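Side-chain contacts in 7beta-hydroxysteroid dehydrogenase (Collinsella aerofaciens, PDB 5FYD), which reduces the 7-oxo group of 7-oxolithocholate with NADPH to give ursodeoxycholate, as a homodimeric short-chain dehydrogenase: residues V218-E223 / V231-R236; A169-C174 / V179-I184; E106-M111 / N153-A158; A65-P70 / V116-K121. One frame throughout, in Å; residues are numbered along the deposited sequence.

How the contacts relate
Contacts 2 and 4 are buried, whereas contacts 1 and 3 lie partly open to solvent, and the chemistry follows this division only in part. Contact 2 is almost wholly apolar, with one water joining backbones, and contact 4 pairs an aromatic ring and a methyl with one hydroxyl. Contact 1 turns on a carboxylate and contact 3 on an amide, each gripping backbone from a long side chain. Contacts 1 and 2 touch through the neighbouring strands 179-186 and 230-232 of the central sheet. Helix 154-173 serves contacts 2 and 3 at its two ends, and helix 105-132 serves contacts 3 and 4, which meet where Ala110 packs on Ser68.

Contact 1 (V218-E223 / V231-R236); sequences VDEAFE and VIAGQR
Helix residues 218-223 approach the end of strand 230-232 most closely where Glu220 faces Ala233, their CA atoms 6.8 Å apart. Glu220 is the one side chain of residues 218-223 that touches residues 231-236. Its CG stands anti to the backbone N (chi1 -178°) and the chain beyond is extended, which carries the carboxylate over to the backbone as the strand gives way to a turn. There OE1 of Glu220 accepts the N-H of Gly234 at 2.9 Å, through its syn lone pair and along a fairly straight path (158°). The other oxygen, OE2, lies 3.5 Å from Val231 CG1, and its charge is met by salt bridges to Lys224 and Lys238. Glutamate suits the place because it is long enough to reach the turn and has two oxygens to divide between an amide and two ammonium groups. Gly234 has a positive phi (90°), which glycine adopts readily, and occupies the N-cap position of helix 235-247. With an alanine in place of Glu220, the Gly234 N-H would probably lose this acceptor and Lys224 and Lys238 a counter-charge. Val231 packs on Glu182 and Ile184, and Ala233 on Leu186, of strand 179-186, the inner neighbour of this outermost strand, while helix 214-224 turns Val218 and Phe222 onto helix 19-30.

Contact 2 (A169-C174 / V179-I184); sequences AVACEC and VDVEVI
Cys174 and Val181 meet because their first torsions bring SG and one methyl toward each other. In Cys174, chi1 of -70° places SG anti to the carbonyl carbon, and in Val181, chi1 of 173° sets CG1 anti to the backbone N and CG2 beside it. CG2 of Val181 then comes to 3.9 Å from Cys174 SG, while CG1 turns to the helix, 4.2 Å from Val170 CG1 and 4.1 Å from Ala171 CB. The two methyls of Val181 thus divide the work, one taking Val170 and Ala171, the other Cys174. SG of Cys174 also lies 4.1 Å from Val179 CB, so a single sulfur packs against two valines that project on the same side of the strand. Helix 154-173 and strand 179-186 are the second half of a beta-alpha-beta crossover of the Rossmann fold: strand 136-143 comes before the helix and is the sheet neighbour of 179-186, right-handed as is usual in this fold. A short loop reverses the chain, and Thr177 in it hydrogen-bonds through its hydroxyl to both Cys174 O and Val179 N. Helix and strand come very near at Ala171, whose CA is 4.6 Å from that of Val181; a small residue fits here, with CB 3.4 Å from Val181 O. Water 1 bridges the two backbones, donating to Ala171 O and accepting from Val181 N. Beta-branched valines suit a strand, and helix 105-132 adds Phe123 against Val170 and Met127 against Cys174 and Val181.

Contact 3 (E106-M111 / N153-A158); sequences EKHEAM and NGQYGA
The amide of Gln155 uses its nitrogen twice on one residue of the facing helix, His108. NE2 of Gln155 donates to the backbone O of His108 at 2.9 Å and to the ring nitrogen ND1 at 3.1 Å, the two N-H bonds running nearly straight at 167° and 161°. The imidazole is met at its edge and in its plane, and amide and ring are almost coplanar; the two bonds hold the amide flat. Over one face of the amide, Met111 CB lies 3.6 Å from Gln155 OE1, and the bent end of the methionine swings SD to 3.8 Å from Gln155 CB. Methionine suits this spot because its flexible chain can follow the curve of a bent glutamine. These residues join the start of helix 105-132 to the first turn of helix 154-173, the helix of the short-chain dehydrogenase fold that carries the proposed proton acceptor Tyr156 next to Gln155. A leucine in place of Gln155 would probably leave both ND1 and the backbone O of His108 without this donor. Farther out, NE2 of His108 hydrogen-bonds Ile100 O, which together with the ND1 bond fixes the imidazole, consistent with a neutral ring protonated at NE2 and accepting at ND1. Asn153 OD1 takes the backbone N of Ser96, and Tyr156 stacks on His95 and packs on Pro199 of the second subunit.

Contact 4 (A65-P70 / V116-K121); sequences ADFSQP and VVTFLK
The Phe67 ring meets Thr118 obliquely, the threonine methyl CG2 standing 3.7 Å from ring atom CD1, while Val38 of strand 34-39 also packs on the phenylalanine. The second flat group, the carboxylate of Asp66, serves its own loop: Ser68 OG at 2.7 Å and Ser68 N at 3.0 Å both reach OD1 from the same face of its plane, the hydroxyl from well above it and the backbone N-H on the anti side. The bond from Ser68 N to Asp66 OD1 makes an Asx turn inside the type I beta turn from Asp66 to Gln69. Threonine suits the helix side because its two branches differ in kind. CG2, anti to the backbone N, touches the ring. Thr118 OG1, anti to the carbonyl carbon, comes to 2.8 Å from Phe67 O, although Asn113 O also lies within reach of its one proton. The turn so shaped presents Asp66 and Phe67, both of which bind NADP(+). It follows edge strand 60-64 and leads to helix 72-80, and lies against helix 105-132, where Asn113 hydrogen-bonds Ser68 O. On another side of that helix Phe119 meets Tyr90 edge-to-face and packs on helix 154-173.

Contact 1 (V218-E223 / V231-R236)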
# COMPACT_ATOMS: atom_id res chain seq x y z
N VAL A 218 0.03 15.96 -12.72
CA VAL A 218 0.52 17.33 -12.54
C VAL A 218 0.59 18.11 -13.85
O VAL A 218 0.25 19.29 -13.88
CB VAL A 218 1.87 17.32 -11.79
CG1 VAL A 218 2.49 18.69 -11.76
CG2 VAL A 218 1.64 16.81 -10.36
N ASP A 219 1.03 17.46 -14.93
CA ASP A 219 1.03 18.10 -16.23
C ASP A 219 -0.37 18.57 -16.64
O ASP A 219 -0.55 19.72 -17.07
CB ASP A 219 1.64 17.20 -17.30
CG ASP A 219 3.16 17.18 -17.26
OD1 ASP A 219 3.77 18.06 -16.61
OD2 ASP A 219 3.75 16.27 -17.89
N GLU A 220 -1.37 17.71 -16.46
CA GLU A 220 -2.74 18.10 -16.80
C GLU A 220 -3.24 19.26 -15.92
O GLU A 220 -3.83 20.21 -16.42
CB GLU A 220 -3.71 16.92 -16.71
CG GLU A 220 -5.11 17.32 -17.11
CD GLU A 220 -6.08 16.15 -17.23
OE1 GLU A 220 -5.73 15.00 -16.91
OE2 GLU A 220 -7.21 16.42 -17.65
N ALA A 221 -2.96 19.20 -14.62
CA ALA A 221 -3.35 20.30 -13.72
C ALA A 221 -2.75 21.66 -14.17
O ALA A 221 -3.44 22.68 -14.18
CB ALA A 221 -2.94 19.99 -12.29
N PHE A 222 -1.48 21.67 -14.54
CA PHE A 222 -0.88 22.93 -14.94
C PHE A 222 -1.36 23.39 -16.32
O PHE A 222 -1.48 24.58 -16.54
CB PHE A 222 0.63 22.91 -14.85
CG PHE A 222 1.14 23.18 -13.46
CD1 PHE A 222 1.26 24.47 -12.98
CD2 PHE A 222 1.44 22.13 -12.61
CE1 PHE A 222 1.71 24.71 -11.68
CE2 PHE A 222 1.88 22.37 -11.32
CZ PHE A 222 2.03 23.66 -10.86
N GLU A 223 -1.66 22.46 -17.22
CA GLU A 223 -2.23 22.81 -18.53
C GLU A 223 -3.57 23.53 -18.38
O GLU A 223 -3.84 24.46 -19.12
CB GLU A 223 -2.36 21.57 -19.43
CG GLU A 223 -1.01 21.20 -20.04
CD GLU A 223 -1.01 19.92 -20.88
OE1 GLU A 223 -2.11 19.43 -21.24
OE2 GLU A 223 0.11 19.42 -21.18
N VAL A 231 -11.11 19.63 -12.41
CA VAL A 231 -10.61 18.73 -13.45
C VAL A 231 -10.49 17.37 -12.84
O VAL A 231 -10.02 17.21 -11.72
CB VAL A 231 -9.22 19.17 -13.92
CG1 VAL A 231 -8.60 18.18 -14.93
CG2 VAL A 231 -9.28 20.58 -14.49
N ILE A 232 -10.94 16.37 -13.59
CA ILE A 232 -10.68 14.97 -13.23
C ILE A 232 -9.48 14.53 -14.07
O ILE A 232 -9.51 14.64 -15.28
CB ILE A 232 -11.90 14.08 -13.48
CG1 ILE A 232 -13.02 14.46 -12.49
CG2 ILE A 232 -11.54 12.60 -13.32
CD1 ILE A 232 -14.36 13.89 -12.82
N ALA A 233 -8.42 14.04 -13.43
CA ALA A 233 -7.20 13.67 -14.16
C ALA A 233 -7.43 12.43 -14.99
O ALA A 233 -7.91 11.41 -14.50
CB ALA A 233 -6.05 13.43 -13.19
N GLY A 234 -7.10 12.54 -16.28
CA GLY A 234 -7.11 11.43 -17.20
C GLY A 234 -8.45 11.26 -17.88
O GLY A 234 -9.50 11.41 -17.27
N GLN A 235 -8.41 10.92 -19.17
CA GLN A 235 -9.63 10.79 -19.96
C GLN A 235 -10.56 9.68 -19.47
O GLN A 235 -11.78 9.88 -19.33
CB GLN A 235 -9.28 10.59 -21.44
CG GLN A 235 -10.49 10.71 -22.36
CD GLN A 235 -11.18 12.06 -22.28
OE1 GLN A 235 -10.53 13.10 -22.32
NE2 GLN A 235 -12.49 12.05 -22.15
N ARG A 236 -10.00 8.51 -19.22
CA ARG A 236 -10.80 7.38 -18.78
C ARG A 236 -11.55 7.69 -17.49
O ARG A 236 -12.70 7.27 -17.31
CB ARG A 236 -9.91 6.13 -18.58
CG ARG A 236 -10.61 4.93 -17.93
CD ARG A 236 -10.52 4.93 -16.39
NE ARG A 236 -11.34 3.87 -15.78
CZ ARG A 236 -11.74 3.81 -14.51
NH1 ARG A 236 -11.43 4.78 -13.63
NH2 ARG A 236 -12.47 2.77 -14.10

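Contact 2 (A169-C174 / V179-I184)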
# COMPACT_ATOMS: atom_id res chain seq x y z
N ALA A 169 -15.43 26.08 -4.99
CA ALA A 169 -16.01 27.37 -4.60
C ALA A 169 -15.01 28.50 -4.78
O ALA A 169 -15.32 29.50 -5.43
CB ALA A 169 -16.48 27.31 -3.17
N VAL A 170 -13.81 28.30 -4.25
CA VAL A 170 -12.75 29.31 -4.30
C VAL A 170 -12.27 29.54 -5.74
O VAL A 170 -11.98 30.69 -6.12
CB VAL A 170 -11.58 28.97 -3.34
CG1 VAL A 170 -10.41 29.92 -3.51
CG2 VAL A 170 -12.06 28.98 -1.91
N ALA A 171 -12.21 28.48 -6.54
CA ALA A 171 -11.85 28.59 -7.96
C ALA A 171 -12.78 29.56 -8.68
O ALA A 171 -12.32 30.44 -9.41
CB ALA A 171 -11.82 27.22 -8.63
N CYS A 172 -14.07 29.43 -8.41
CA CYS A 172 -15.08 30.34 -8.97
C CYS A 172 -14.91 31.77 -8.44
O CYS A 172 -14.95 32.75 -9.22
CB CYS A 172 -16.45 29.82 -8.63
SG CYS A 172 -17.75 30.70 -9.51
N GLU A 173 -14.73 31.91 -7.14
CA GLU A 173 -14.48 33.22 -6.53
C GLU A 173 -13.29 33.95 -7.16
O GLU A 173 -13.29 35.19 -7.20
CB GLU A 173 -14.20 33.08 -5.03
CG GLU A 173 -15.36 32.59 -4.21
CD GLU A 173 -14.99 32.11 -2.81
OE1 GLU A 173 -13.87 32.39 -2.29
OE2 GLU A 173 -15.86 31.45 -2.19
N CYS A 174 -12.28 33.21 -7.63
CA CYS A 174 -11.07 33.81 -8.15
C CYS A 174 -11.11 34.13 -9.64
O CYS A 174 -10.17 34.72 -10.15
CB CYS A 174 -9.85 32.93 -7.86
SG CYS A 174 -9.42 32.89 -6.12
N VAL A 179 -5.49 35.65 -9.12
CA VAL A 179 -5.20 34.38 -8.47
C VAL A 179 -5.91 33.28 -9.26
O VAL A 179 -7.09 33.41 -9.57
CB VAL A 179 -5.68 34.39 -7.01
CG1 VAL A 179 -5.21 33.15 -6.28
CG2 VAL A 179 -5.18 35.64 -6.30
N ASP A 180 -5.19 32.23 -9.62
CA ASP A 180 -5.73 31.09 -10.37
C ASP A 180 -5.82 29.87 -9.44
O ASP A 180 -4.82 29.45 -8.90
CB ASP A 180 -4.86 30.74 -11.57
CG ASP A 180 -4.86 31.82 -12.64
OD1 ASP A 180 -5.87 32.54 -12.79
OD2 ASP A 180 -3.81 31.97 -13.31
N VAL A 181 -7.02 29.32 -9.28
CA VAL A 181 -7.24 28.21 -8.39
C VAL A 181 -7.89 27.08 -9.15
O VAL A 181 -8.75 27.32 -9.99
CB VAL A 181 -8.08 28.64 -7.16
CG1 VAL A 181 -8.48 27.45 -6.27
CG2 VAL A 181 -7.30 29.66 -6.35
N GLU A 182 -7.46 25.87 -8.88
CA GLU A 182 -7.97 24.66 -9.52
C GLU A 182 -7.95 23.52 -8.52
O GLU A 182 -7.08 23.46 -7.65
CB GLU A 182 -7.09 24.30 -10.71
CG GLU A 182 -7.57 23.13 -11.57
CD GLU A 182 -6.46 22.60 -12.46
OE1 GLU A 182 -5.66 23.42 -12.98
OE2 GLU A 182 -6.36 21.37 -12.60
N VAL A 183 -8.93 22.65 -8.62
CA VAL A 183 -8.84 21.33 -8.00
C VAL A 183 -8.68 20.26 -9.06
O VAL A 183 -9.41 20.25 -10.06
CB VAL A 183 -10.00 21.02 -7.03
CG1 VAL A 183 -11.38 21.28 -7.63
CG2 VAL A 183 -9.89 19.58 -6.48
N ILE A 184 -7.73 19.36 -8.84
CA ILE A 184 -7.53 18.21 -9.72
C ILE A 184 -7.90 16.97 -8.91
O ILE A 184 -7.34 16.75 -7.84
CB ILE A 184 -6.11 18.13 -10.31
CG1 ILE A 184 -6.02 16.93 -11.28
CG2 ILE A 184 -5.01 18.03 -9.25
CD1 ILE A 184 -5.91 17.31 -12.72
O HOH W 1 -9.70 30.23 -10.52

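Contact 3 (E106-M111 / N153-A158)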
# COMPACT_ATOMS: atom_id res chain seq x y z
N GLU A 106 -9.41 9.00 18.03
CA GLU A 106 -8.09 9.59 17.81
C GLU A 106 -7.70 9.55 16.32
O GLU A 106 -7.16 10.51 15.81
CB GLU A 106 -7.02 8.91 18.69
CG GLU A 106 -6.72 7.47 18.29
CD GLU A 106 -5.73 6.74 19.17
OE1 GLU A 106 -4.68 7.34 19.49
OE2 GLU A 106 -6.00 5.55 19.51
N LYS A 107 -8.00 8.44 15.64
CA LYS A 107 -7.70 8.28 14.21
C LYS A 107 -8.63 9.12 13.34
O LYS A 107 -8.19 9.72 12.38
CB LYS A 107 -7.74 6.81 13.78
CG LYS A 107 -7.32 6.53 12.33
CD LYS A 107 -5.83 6.84 12.09
CE LYS A 107 -5.18 5.91 11.08
NZ LYS A 107 -3.70 5.91 11.19
N HIS A 108 -9.92 9.15 13.67
CA HIS A 108 -10.84 10.07 13.01
C HIS A 108 -10.38 11.52 13.09
O HIS A 108 -10.45 12.27 12.12
CB HIS A 108 -12.26 9.96 13.55
CG HIS A 108 -13.01 8.75 13.08
ND1 HIS A 108 -13.31 8.52 11.76
CD2 HIS A 108 -13.54 7.70 13.76
CE1 HIS A 108 -13.98 7.39 11.64
NE2 HIS A 108 -14.17 6.90 12.85
N GLU A 109 -9.89 11.91 14.26
CA GLU A 109 -9.46 13.28 14.43
C GLU A 109 -8.19 13.54 13.63
O GLU A 109 -8.02 14.63 13.08
CB GLU A 109 -9.28 13.65 15.91
CG GLU A 109 -9.03 15.14 16.08
CD GLU A 109 -9.46 15.72 17.41
OE1 GLU A 109 -10.46 15.29 18.00
OE2 GLU A 109 -8.78 16.66 17.85
N ALA A 110 -7.30 12.55 13.56
CA ALA A 110 -6.10 12.66 12.74
C ALA A 110 -6.50 12.92 11.28
O ALA A 110 -5.94 13.77 10.62
CB ALA A 110 -5.24 11.41 12.84
N MET A 111 -7.49 12.17 10.81
CA MET A 111 -7.96 12.33 9.42
C MET A 111 -8.60 13.70 9.19
O MET A 111 -8.33 14.36 8.19
CB MET A 111 -8.89 11.21 9.01
CG MET A 111 -8.13 9.89 8.79
SD MET A 111 -9.16 8.55 8.17
CE MET A 111 -10.09 8.09 9.61
N ASN A 153 -13.99 3.04 4.34
CA ASN A 153 -12.93 4.02 4.51
C ASN A 153 -13.57 5.41 4.37
O ASN A 153 -13.10 6.27 3.61
CB ASN A 153 -11.82 3.81 3.47
CG ASN A 153 -10.48 4.39 3.90
OD1 ASN A 153 -10.40 5.28 4.72
ND2 ASN A 153 -9.40 3.85 3.33
N GLY A 154 -14.66 5.60 5.09
CA GLY A 154 -15.58 6.72 4.89
C GLY A 154 -14.95 8.11 4.88
O GLY A 154 -15.28 8.97 4.03
N GLN A 155 -14.00 8.33 5.79
CA GLN A 155 -13.35 9.64 5.84
C GLN A 155 -12.44 10.01 4.66
O GLN A 155 -12.17 11.20 4.45
CB GLN A 155 -12.62 9.84 7.17
CG GLN A 155 -13.43 10.61 8.18
CD GLN A 155 -12.57 11.49 9.07
OE1 GLN A 155 -12.16 12.57 8.69
NE2 GLN A 155 -12.32 11.03 10.27
N TYR A 156 -11.97 9.02 3.90
CA TYR A 156 -11.19 9.25 2.65
C TYR A 156 -12.03 10.13 1.73
O TYR A 156 -11.67 11.28 1.43
CB TYR A 156 -10.87 7.91 1.95
CG TYR A 156 -9.84 7.89 0.79
CD1 TYR A 156 -9.31 9.05 0.23
CD2 TYR A 156 -9.37 6.66 0.29
CE1 TYR A 156 -8.36 9.01 -0.78
CE2 TYR A 156 -8.45 6.60 -0.76
CZ TYR A 156 -7.93 7.77 -1.28
OH TYR A 156 -6.99 7.70 -2.30
N GLY A 157 -13.19 9.61 1.34
CA GLY A 157 -14.07 10.31 0.45
C GLY A 157 -14.63 11.57 1.08
O GLY A 157 -14.78 12.58 0.40
N ALA A 158 -14.94 11.52 2.37
CA ALA A 158 -15.57 12.68 3.02
C ALA A 158 -14.60 13.86 3.02
O ALA A 158 -14.98 14.99 2.68
CB ALA A 158 -16.01 12.35 4.44

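Contact 4 (A65-P70 / V116-K121)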
# COMPACT_ATOMS: atom_id res chain seq x y z
N ALA A 65 6.68 18.83 9.12
CA ALA A 65 5.41 18.97 9.82
C ALA A 65 4.54 17.75 9.58
O ALA A 65 4.55 17.18 8.48
CB ALA A 65 4.68 20.23 9.40
N ASP A 66 3.80 17.35 10.61
CA ASP A 66 2.89 16.22 10.50
C ASP A 66 1.50 16.83 10.44
O ASP A 66 1.03 17.40 11.43
CB ASP A 66 3.07 15.31 11.71
CG ASP A 66 2.15 14.12 11.69
OD1 ASP A 66 1.08 14.15 11.03
OD2 ASP A 66 2.52 13.12 12.36
N PHE A 67 0.84 16.75 9.28
CA PHE A 67 -0.44 17.46 9.11
C PHE A 67 -1.60 16.93 9.95
O PHE A 67 -2.65 17.56 10.00
CB PHE A 67 -0.87 17.50 7.64
CG PHE A 67 0.15 18.11 6.72
CD1 PHE A 67 0.81 19.28 7.06
CD2 PHE A 67 0.48 17.50 5.54
CE1 PHE A 67 1.75 19.84 6.21
CE2 PHE A 67 1.43 18.04 4.69
CZ PHE A 67 2.07 19.22 5.03
N SER A 68 -1.42 15.74 10.54
CA SER A 68 -2.41 15.18 11.47
C SER A 68 -2.32 15.84 12.84
O SER A 68 -3.18 15.55 13.69
CB SER A 68 -2.22 13.67 11.64
OG SER A 68 -1.07 13.37 12.43
N GLN A 69 -1.29 16.65 13.09
CA GLN A 69 -1.01 17.17 14.45
C GLN A 69 -1.36 18.64 14.57
O GLN A 69 -1.14 19.43 13.64
CB GLN A 69 0.46 16.99 14.79
CG GLN A 69 0.92 15.54 14.86
CD GLN A 69 0.22 14.79 15.97
OE1 GLN A 69 0.16 15.27 17.10
NE2 GLN A 69 -0.37 13.64 15.65
N PRO A 70 -1.86 19.05 15.75
CA PRO A 70 -2.09 20.47 15.96
C PRO A 70 -0.79 21.27 15.85
O PRO A 70 0.27 20.79 16.26
CB PRO A 70 -2.66 20.55 17.38
CG PRO A 70 -2.35 19.26 18.03
CD PRO A 70 -2.15 18.24 16.95
N VAL A 116 -9.05 18.13 6.37
CA VAL A 116 -9.96 19.28 6.58
C VAL A 116 -9.30 20.47 7.26
O VAL A 116 -9.29 21.59 6.71
CB VAL A 116 -11.23 18.85 7.35
CG1 VAL A 116 -12.17 20.03 7.57
CG2 VAL A 116 -11.94 17.74 6.57
N VAL A 117 -8.80 20.28 8.49
CA VAL A 117 -8.34 21.41 9.28
C VAL A 117 -7.02 22.02 8.81
O VAL A 117 -6.95 23.24 8.55
CB VAL A 117 -8.28 21.07 10.79
CG1 VAL A 117 -7.71 22.23 11.60
CG2 VAL A 117 -9.66 20.64 11.28
N THR A 118 -5.96 21.21 8.73
CA THR A 118 -4.69 21.69 8.20
C THR A 118 -4.86 22.17 6.77
O THR A 118 -4.33 23.20 6.41
CB THR A 118 -3.58 20.64 8.28
OG1 THR A 118 -3.44 20.20 9.65
CG2 THR A 118 -2.25 21.21 7.78
N PHE A 119 -5.62 21.41 5.99
CA PHE A 119 -5.99 21.83 4.64
C PHE A 119 -6.55 23.25 4.62
O PHE A 119 -6.01 24.12 3.92
CB PHE A 119 -7.02 20.88 4.03
CG PHE A 119 -7.74 21.47 2.87
CD1 PHE A 119 -7.06 21.76 1.69
CD2 PHE A 119 -9.08 21.80 2.96
CE1 PHE A 119 -7.72 22.32 0.62
CE2 PHE A 119 -9.74 22.37 1.88
CZ PHE A 119 -9.06 22.64 0.71
N LEU A 120 -7.62 23.49 5.38
CA LEU A 120 -8.28 24.78 5.32
C LEU A 120 -7.43 25.91 5.92
O LEU A 120 -7.48 27.01 5.41
CB LEU A 120 -9.66 24.75 5.97
CG LEU A 120 -10.55 25.95 5.55
CD1 LEU A 120 -10.88 25.98 4.05
CD2 LEU A 120 -11.84 25.95 6.34
N LYS A 121 -6.70 25.64 7.00
CA LYS A 121 -5.80 26.65 7.56
C LYS A 121 -4.82 27.13 6.50
O LYS A 121 -4.63 28.33 6.32
CB LYS A 121 -5.03 26.10 8.77
CG LYS A 121 -5.87 25.98 10.04
CD LYS A 121 -5.02 25.50 11.20
CE LYS A 121 -5.74 25.70 12.52
NZ LYS A 121 -4.79 25.38 13.63